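Local coordinates for Alr1585 protein (Nostoc sp., PDB 5C2I), which is a haem-containing dye-decolorizing (DyP-type) peroxidase that probably uses hydrogen peroxide to oxidise dyes and other substrates, at residues Leu7-Asn19 and Pro208-Val220. The protein carries 1 engineered substitution. Numbering follows the deposited sequence.
Sequences LKNLPEDGIDSEN and PLFMKRDVVRERV
R219 and D13 meet with their side chains crossing at about a right angle, and the guanidinium grips one carboxylate oxygen end-on: NH1 and NH2 of R219 each donate to OD1 of D13 at 3.0 Å. Both bonds are bent to 133°, as expected when one oxygen is shared by two neighbouring N-H groups, and OD1 is also tilted from the guanidinium plane; NH2 arrives nearly along the C-O direction, NH1 from above the carboxylate. The carboxylate of E12 is almost parallel to the guanidinium, but its OE2 lies well out of that plane, 4.0 Å from NH2 of R219, so the attraction is one of charge alone. Replacing R219 by a leucine would probably leave the D13 carboxylate without its charged mate and the turn at 11-14 less firmly held to the helix about two turns from its start. Further along, the backbones form a single beta bridge, I15 with M211, defined by two bonds: N of I15 to O of F210 (170°, in the carbonyl plane) and N of K212 to O of I15 (178°, donor above the carbonyl plane). The bridge joins the N-terminal segment to the residues just before helix 212-221, with M211 at its N-cap position. At G14 the backbone angles by themselves call for glycine, since a CB would be jammed against O of D13; it would also collide with O of F210 and CG2 of V215. M211 bends at chi2 and chi3, which brings SD to 4.0 Å from CB of I15 and CE to 3.8 Å from CB of S17. K212, fully extended with CG anti to its N, runs alongside D16, its CD 3.8 Å from CG of D16, and its NZ forms a long salt bridge with OD2 of D16.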
ATOM      1  N   LEU A   7      26.597   1.126 -39.124  1.00 33.61           N
ATOM      2  CA  LEU A   7      25.163   1.329 -38.992  1.00 33.30           C
ATOM      3  C   LEU A   7      24.375   0.060 -39.318  1.00 32.60           C
ATOM      4  O   LEU A   7      23.259  -0.112 -38.826  1.00 31.63           O
ATOM      5  CB  LEU A   7      24.711   2.436 -39.928  1.00 34.56           C
ATOM      6  CG  LEU A   7      25.030   3.869 -39.551  1.00 37.85           C
ATOM      7  CD1 LEU A   7      24.449   4.732 -40.652  1.00 40.44           C
ATOM      8  CD2 LEU A   7      24.489   4.293 -38.205  1.00 37.62           C
ATOM      9  N   LYS A   8      24.944  -0.810 -40.144  1.00 32.99           N
ATOM     10  CA  LYS A   8      24.295  -2.059 -40.532  1.00 34.11           C
ATOM     11  C   LYS A   8      24.556  -3.204 -39.578  1.00 32.00           C
ATOM     12  O   LYS A   8      23.930  -4.242 -39.712  1.00 30.34           O
ATOM     13  CB  LYS A   8      24.727  -2.476 -41.939  1.00 37.73           C
ATOM     14  CG  LYS A   8      24.067  -1.652 -43.019  1.00 41.76           C
ATOM     15  CD  LYS A   8      24.449  -2.104 -44.409  1.00 46.66           C
ATOM     16  CE  LYS A   8      24.021  -1.119 -45.479  1.00 50.36           C
ATOM     17  NZ  LYS A   8      22.636  -1.362 -45.946  1.00 52.32           N
ATOM     18  N   ASN A   9      25.491  -3.041 -38.645  1.00 32.02           N
ATOM     19  CA  ASN A   9      25.893  -4.131 -37.750  1.00 34.29           C
ATOM     20  C   ASN A   9      26.048  -3.694 -36.304  1.00 33.89           C
ATOM     21  O   ASN A   9      27.004  -2.981 -35.975  1.00 38.35           O
ATOM     22  CB  ASN A   9      27.263  -4.692 -38.158  1.00 36.65           C
ATOM     23  CG  ASN A   9      27.261  -5.262 -39.553  1.00 38.34           C
ATOM     24  OD1 ASN A   9      26.772  -6.355 -39.767  1.00 39.08           O
ATOM     25  ND2 ASN A   9      27.792  -4.517 -40.507  1.00 38.37           N
ATOM     26  N   LEU A  10      25.161  -4.148 -35.442  1.00 30.66           N
ATOM     27  CA  LEU A  10      25.238  -3.808 -34.024  1.00 28.98           C
ATOM     28  C   LEU A  10      26.403  -4.580 -33.406  1.00 29.52           C
ATOM     29  O   LEU A  10      26.587  -5.749 -33.707  1.00 29.74           O
ATOM     30  CB  LEU A  10      23.924  -4.172 -33.332  1.00 26.62           C
ATOM     31  CG  LEU A  10      23.678  -3.540 -31.958  1.00 25.60           C
ATOM     32  CD1 LEU A  10      23.403  -2.033 -32.126  1.00 25.05           C
ATOM     33  CD2 LEU A  10      22.544  -4.240 -31.244  1.00 23.79           C
ATOM     34  N   PRO A  11      27.178  -3.941 -32.528  1.00 28.16           N
ATOM     35  CA  PRO A  11      28.117  -4.758 -31.768  1.00 28.38           C
ATOM     36  C   PRO A  11      27.423  -5.913 -30.982  1.00 27.76           C
ATOM     37  O   PRO A  11      26.231  -5.837 -30.637  1.00 24.61           O
ATOM     38  CB  PRO A  11      28.764  -3.771 -30.803  1.00 29.47           C
ATOM     39  CG  PRO A  11      28.465  -2.416 -31.329  1.00 29.42           C
ATOM     40  CD  PRO A  11      27.176  -2.531 -32.095  1.00 28.64           C
ATOM     41  N   GLU A  12      28.187  -6.968 -30.714  1.00 27.73           N
ATOM     42  CA  GLU A  12      27.650  -8.171 -30.097  1.00 28.76           C
ATOM     43  C   GLU A  12      26.892  -7.909 -28.795  1.00 25.86           C
ATOM     44  O   GLU A  12      25.922  -8.577 -28.493  1.00 23.22           O
ATOM     45  CB  GLU A  12      28.809  -9.146 -29.828  1.00 32.53           C
ATOM     46  CG  GLU A  12      28.406 -10.475 -29.226  1.00 34.97           C
ATOM     47  CD  GLU A  12      27.467 -11.267 -30.123  1.00 38.37           C
ATOM     48  OE1 GLU A  12      27.376 -10.998 -31.354  1.00 39.39           O
ATOM     49  OE2 GLU A  12      26.849 -12.207 -29.590  1.00 42.86           O
ATOM     50  N   ASP A  13      27.372  -6.963 -27.995  1.00 24.98           N
ATOM     51  CA  ASP A  13      26.717  -6.636 -26.717  1.00 25.67           C
ATOM     52  C   ASP A  13      25.920  -5.359 -26.777  1.00 25.18           C
ATOM     53  O   ASP A  13      25.495  -4.838 -25.728  1.00 25.66           O
ATOM     54  CB  ASP A  13      27.744  -6.537 -25.570  1.00 26.58           C
ATOM     55  CG  ASP A  13      28.342  -7.853 -25.250  1.00 27.49           C
ATOM     56  OD1 ASP A  13      27.741  -8.884 -25.549  1.00 26.43           O
ATOM     57  OD2 ASP A  13      29.460  -7.858 -24.736  1.00 32.59           O
ATOM     58  N   GLY A  14      25.678  -4.864 -27.984  1.00 23.67           N
ATOM     59  CA  GLY A  14      24.955  -3.601 -28.126  1.00 22.93           C
ATOM     60  C   GLY A  14      25.872  -2.409 -27.916  1.00 23.36           C
ATOM     61  O   GLY A  14      27.073  -2.570 -27.697  1.00 23.93           O
ATOM     62  N   ILE A  15      25.311  -1.225 -27.987  1.00 22.77           N
ATOM     63  CA  ILE A  15      26.060   0.020 -27.807  1.00 23.85           C
ATOM     64  C   ILE A  15      26.222   0.254 -26.293  1.00 23.12           C
ATOM     65  O   ILE A  15      25.245   0.321 -25.555  1.00 20.55           O
ATOM     66  CB  ILE A  15      25.339   1.247 -28.478  1.00 24.53           C
ATOM     67  CG1 ILE A  15      24.894   1.040 -29.970  1.00 25.87           C
ATOM     68  CG2 ILE A  15      26.129   2.515 -28.178  1.00 25.79           C
ATOM     69  CD1 ILE A  15      25.973   0.727 -30.945  1.00 28.33           C
ATOM     70  N   ASP A  16      27.455   0.418 -25.835  1.00 23.89           N
ATOM     71  CA  ASP A  16      27.730   0.612 -24.403  1.00 24.43           C
ATOM     72  C   ASP A  16      27.750   2.106 -24.056  1.00 24.08           C
ATOM     73  O   ASP A  16      28.724   2.808 -24.364  1.00 22.81           O
ATOM     74  CB  ASP A  16      29.060  -0.043 -24.049  1.00 26.29           C
ATOM     75  CG  ASP A  16      29.376   0.027 -22.561  1.00 27.47           C
ATOM     76  OD1 ASP A  16      28.692   0.728 -21.799  1.00 27.47           O
ATOM     77  OD2 ASP A  16      30.363  -0.587 -22.157  1.00 30.42           O
ATOM     78  N   SER A  17      26.677   2.595 -23.454  1.00 23.53           N
ATOM     79  CA  SER A  17      26.555   4.022 -23.155  1.00 25.03           C
ATOM     80  C   SER A  17      27.634   4.504 -22.192  1.00 28.00           C
ATOM     81  O   SER A  17      28.000   5.659 -22.242  1.00 29.67           O
ATOM     82  CB  SER A  17      25.183   4.357 -22.608  1.00 24.99           C
ATOM     83  OG  SER A  17      24.955   3.632 -21.424  1.00 27.55           O
ATOM     84  N   GLU A  18      28.178   3.623 -21.349  1.00 29.84           N
ATOM     85  CA  GLU A  18      29.279   4.010 -20.447  1.00 35.56           C
ATOM     86  C   GLU A  18      30.632   3.998 -21.153  1.00 35.97           C
ATOM     87  O   GLU A  18      31.569   4.631 -20.685  1.00 35.59           O
ATOM     88  CB  GLU A  18      29.426   3.012 -19.303  1.00 39.44           C
ATOM     89  CG  GLU A  18      28.457   3.018 -18.124  1.00 43.31           C
ATOM     90  CD  GLU A  18      28.908   2.014 -17.023  1.00 47.08           C
ATOM     91  OE1 GLU A  18      29.938   2.288 -16.337  1.00 53.81           O
ATOM     92  OE2 GLU A  18      28.259   0.943 -16.839  1.00 47.21           O
ATOM     93  N   ASN A  19      30.764   3.223 -22.230  1.00 35.16           N
ATOM     94  CA  ASN A  19      32.007   3.176 -23.037  1.00 37.18           C
ATOM     95  C   ASN A  19      31.671   3.196 -24.511  1.00 33.75           C
ATOM     96  O   ASN A  19      31.809   2.193 -25.208  1.00 33.97           O
ATOM     97  CB  ASN A  19      32.823   1.922 -22.727  1.00 41.52           C
ATOM     98  CG  ASN A  19      33.269   1.868 -21.291  1.00 45.19           C
ATOM     99  OD1 ASN A  19      34.241   2.535 -20.908  1.00 51.58           O
ATOM    100  ND2 ASN A  19      32.522   1.126 -20.462  1.00 45.25           N
ATOM    101  N   PRO A 208      13.094  -4.821 -30.598  1.00 16.68           N
ATOM    102  CA  PRO A 208      14.471  -4.643 -31.067  1.00 16.21           C
ATOM    103  C   PRO A 208      15.337  -4.005 -29.995  1.00 15.91           C
ATOM    104  O   PRO A 208      14.887  -3.050 -29.340  1.00 16.31           O
ATOM    105  CB  PRO A 208      14.323  -3.683 -32.253  1.00 16.42           C
ATOM    106  CG  PRO A 208      12.894  -3.662 -32.600  1.00 16.62           C
ATOM    107  CD  PRO A 208      12.134  -4.004 -31.362  1.00 16.32           C
ATOM    108  N   LEU A 209      16.553  -4.510 -29.812  1.00 15.75           N
ATOM    109  CA  LEU A 209      17.443  -4.011 -28.770  1.00 16.30           C
ATOM    110  C   LEU A 209      18.686  -3.416 -29.391  1.00 16.65           C
ATOM    111  O   LEU A 209      19.236  -3.965 -30.373  1.00 16.36           O
ATOM    112  CB  LEU A 209      17.837  -5.138 -27.807  1.00 18.04           C
ATOM    113  CG  LEU A 209      16.638  -5.869 -27.168  1.00 17.99           C
ATOM    114  CD1 LEU A 209      17.165  -6.920 -26.191  1.00 20.26           C
ATOM    115  CD2 LEU A 209      15.738  -4.888 -26.436  1.00 17.97           C
ATOM    116  N   PHE A 210      19.172  -2.346 -28.761  1.00 16.13           N
ATOM    117  CA  PHE A 210      20.314  -1.570 -29.261  1.00 16.45           C
ATOM    118  C   PHE A 210      21.381  -1.281 -28.219  1.00 16.71           C
ATOM    119  O   PHE A 210      22.552  -1.376 -28.509  1.00 17.71           O
ATOM    120  CB  PHE A 210      19.811  -0.219 -29.811  1.00 15.92           C
ATOM    121  CG  PHE A 210      18.747  -0.366 -30.850  1.00 15.77           C
ATOM    122  CD1 PHE A 210      19.075  -0.695 -32.152  1.00 16.19           C
ATOM    123  CD2 PHE A 210      17.422  -0.203 -30.529  1.00 15.31           C
ATOM    124  CE1 PHE A 210      18.081  -0.860 -33.108  1.00 15.27           C
ATOM    125  CE2 PHE A 210      16.431  -0.377 -31.480  1.00 14.78           C
ATOM    126  CZ  PHE A 210      16.787  -0.672 -32.763  1.00 15.02           C
ATOM    127  N   MET A 211      20.962  -0.963 -27.007  1.00 17.05           N
ATOM    128  CA  MET A 211      21.879  -0.566 -25.950  1.00 17.29           C
ATOM    129  C   MET A 211      22.309  -1.759 -25.101  1.00 18.27           C
ATOM    130  O   MET A 211      21.472  -2.645 -24.789  1.00 17.91           O
ATOM    131  CB  MET A 211      21.235   0.519 -25.060  1.00 17.03           C
ATOM    132  CG  MET A 211      20.711   1.744 -25.780  1.00 17.46           C
ATOM    133  SD  MET A 211      21.985   2.566 -26.752  1.00 18.62           S
ATOM    134  CE  MET A 211      23.116   3.068 -25.501  1.00 19.01           C
ATOM    135  N   LYS A 212      23.575  -1.764 -24.734  1.00 19.26           N
ATOM    136  CA  LYS A 212      24.171  -2.840 -23.910  1.00 21.33           C
ATOM    137  C   LYS A 212      23.324  -3.219 -22.685  1.00 22.27           C
ATOM    138  O   LYS A 212      23.148  -4.417 -22.400  1.00 22.25           O
ATOM    139  CB  LYS A 212      25.586  -2.495 -23.460  1.00 22.84           C
ATOM    140  CG  LYS A 212      26.254  -3.620 -22.635  1.00 23.53           C
ATOM    141  CD  LYS A 212      27.719  -3.355 -22.339  1.00 25.29           C
ATOM    142  CE  LYS A 212      28.283  -4.475 -21.493  1.00 26.58           C
ATOM    143  NZ  LYS A 212      29.717  -4.285 -21.237  1.00 28.58           N
ATOM    144  N   ARG A 213      22.822  -2.232 -21.955  1.00 23.56           N
ATOM    145  CA  ARG A 213      22.100  -2.523 -20.708  1.00 26.31           C
ATOM    146  C   ARG A 213      20.896  -3.409 -21.018  1.00 24.37           C
ATOM    147  O   ARG A 213      20.600  -4.367 -20.272  1.00 22.88           O
ATOM    148  CB  ARG A 213      21.619  -1.242 -20.014  1.00 29.12           C
ATOM    149  CG  ARG A 213      22.755  -0.388 -19.483  1.00 37.01           C
ATOM    150  CD  ARG A 213      23.047  -0.643 -18.042  1.00 41.14           C
ATOM    151  NE  ARG A 213      21.845  -0.770 -17.220  1.00 44.14           N
ATOM    152  CZ  ARG A 213      21.861  -1.249 -15.975  1.00 48.94           C
ATOM    153  NH1 ARG A 213      23.016  -1.594 -15.394  1.00 47.32           N
ATOM    154  NH2 ARG A 213      20.717  -1.387 -15.315  1.00 49.75           N
ATOM    155  N   ASP A 214      20.229  -3.129 -22.136  1.00 22.30           N
ATOM    156  CA  ASP A 214      19.107  -3.963 -22.565  1.00 20.94           C
ATOM    157  C   ASP A 214      19.536  -5.304 -23.098  1.00 21.04           C
ATOM    158  O   ASP A 214      18.901  -6.337 -22.796  1.00 20.95           O
ATOM    159  CB  ASP A 214      18.284  -3.239 -23.654  1.00 21.31           C
ATOM    160  CG  ASP A 214      17.504  -2.023 -23.126  1.00 21.68           C
ATOM    161  OD1 ASP A 214      17.197  -1.956 -21.924  1.00 22.08           O
ATOM    162  OD2 ASP A 214      17.183  -1.129 -23.935  1.00 21.71           O
ATOM    163  N   VAL A 215      20.559  -5.304 -23.951  1.00 20.35           N
ATOM    164  CA  VAL A 215      21.020  -6.536 -24.595  1.00 20.26           C
ATOM    165  C   VAL A 215      21.450  -7.546 -23.544  1.00 21.58           C
ATOM    166  O   VAL A 215      21.044  -8.713 -23.577  1.00 20.72           O
ATOM    167  CB  VAL A 215      22.156  -6.269 -25.597  1.00 19.87           C
ATOM    168  CG1 VAL A 215      22.766  -7.573 -26.099  1.00 21.11           C
ATOM    169  CG2 VAL A 215      21.638  -5.452 -26.788  1.00 19.51           C
ATOM    170  N   VAL A 216      22.277  -7.101 -22.610  1.00 21.16           N
ATOM    171  CA  VAL A 216      22.803  -8.016 -21.595  1.00 22.80           C
ATOM    172  C   VAL A 216      21.696  -8.550 -20.671  1.00 22.16           C
ATOM    173  O   VAL A 216      21.651  -9.750 -20.380  1.00 22.66           O
ATOM    174  CB  VAL A 216      23.940  -7.331 -20.832  1.00 23.86           C
ATOM    175  CG1 VAL A 216      24.369  -8.185 -19.658  1.00 26.42           C
ATOM    176  CG2 VAL A 216      25.126  -7.127 -21.775  1.00 24.51           C
ATOM    177  N   ARG A 217      20.804  -7.675 -20.228  1.00 20.99           N
ATOM    178  CA  ARG A 217      19.675  -8.071 -19.386  1.00 21.60           C
ATOM    179  C   ARG A 217      18.823  -9.097 -20.102  1.00 20.71           C
ATOM    180  O   ARG A 217      18.436 -10.089 -19.524  1.00 20.07           O
ATOM    181  CB  ARG A 217      18.789  -6.875 -19.029  1.00 22.40           C
ATOM    182  CG  ARG A 217      17.641  -7.189 -18.054  1.00 24.22           C
ATOM    183  CD  ARG A 217      16.577  -6.063 -17.984  1.00 25.03           C
ATOM    184  NE  ARG A 217      15.915  -5.948 -19.280  1.00 27.92           N
ATOM    185  CZ  ARG A 217      15.999  -4.910 -20.119  1.00 28.17           C
ATOM    186  NH1 ARG A 217      16.661  -3.818 -19.796  1.00 28.45           N
ATOM    187  NH2 ARG A 217      15.390  -4.969 -21.282  1.00 27.27           N
ATOM    188  N   GLU A 218      18.479  -8.819 -21.354  1.00 20.02           N
ATOM    189  CA  GLU A 218      17.634  -9.724 -22.092  1.00 20.48           C
ATOM    190  C   GLU A 218      18.312 -11.045 -22.374  1.00 19.94           C
ATOM    191  O   GLU A 218      17.679 -12.100 -22.265  1.00 19.65           O
ATOM    192  CB  GLU A 218      17.098  -9.071 -23.350  1.00 21.16           C
ATOM    193  CG  GLU A 218      16.170  -7.904 -23.033  1.00 23.47           C
ATOM    194  CD  GLU A 218      14.799  -8.339 -22.514  1.00 25.59           C
ATOM    195  OE1 GLU A 218      14.334  -9.422 -22.914  1.00 25.83           O
ATOM    196  OE2 GLU A 218      14.171  -7.578 -21.737  1.00 28.56           O
ATOM    197  N   ARG A 219      19.604 -11.024 -22.660  1.00 20.51           N
ATOM    198  CA  ARG A 219      20.349 -12.248 -22.919  1.00 21.38           C
ATOM    199  C   ARG A 219      20.348 -13.210 -21.718  1.00 21.53           C
ATOM    200  O   ARG A 219      20.162 -14.439 -21.914  1.00 20.63           O
ATOM    201  CB  ARG A 219      21.785 -11.944 -23.338  1.00 23.03           C
ATOM    202  CG  ARG A 219      22.589 -13.125 -23.859  1.00 25.81           C
ATOM    203  CD  ARG A 219      24.041 -12.768 -24.019  1.00 29.86           C
ATOM    204  NE  ARG A 219      24.342 -12.031 -25.205  1.00 33.21           N
ATOM    205  CZ  ARG A 219      25.073 -10.911 -25.235  1.00 36.74           C
ATOM    206  NH1 ARG A 219      25.622 -10.393 -24.150  1.00 41.13           N
ATOM    207  NH2 ARG A 219      25.280 -10.329 -26.396  1.00 39.27           N
ATOM    208  N   VAL A 220      20.636 -12.681 -20.525  1.00 21.21           N
ATOM    209  CA  VAL A 220      20.713 -13.534 -19.348  1.00 22.00           C
ATOM    210  C   VAL A 220      19.334 -14.107 -19.039  1.00 21.21           C
ATOM    211  O   VAL A 220      19.244 -15.218 -18.554  1.00 20.98           O
ATOM    212  CB  VAL A 220      21.329 -12.823 -18.128  1.00 23.30           C
ATOM    213  CG1 VAL A 220      20.327 -11.932 -17.472  1.00 23.63           C
ATOM    214  CG2 VAL A 220      21.838 -13.880 -17.138  1.00 25.80           C
TER
HETATM  215  O   HOH W   1      24.085   0.696 -22.184  1.00 13.76           O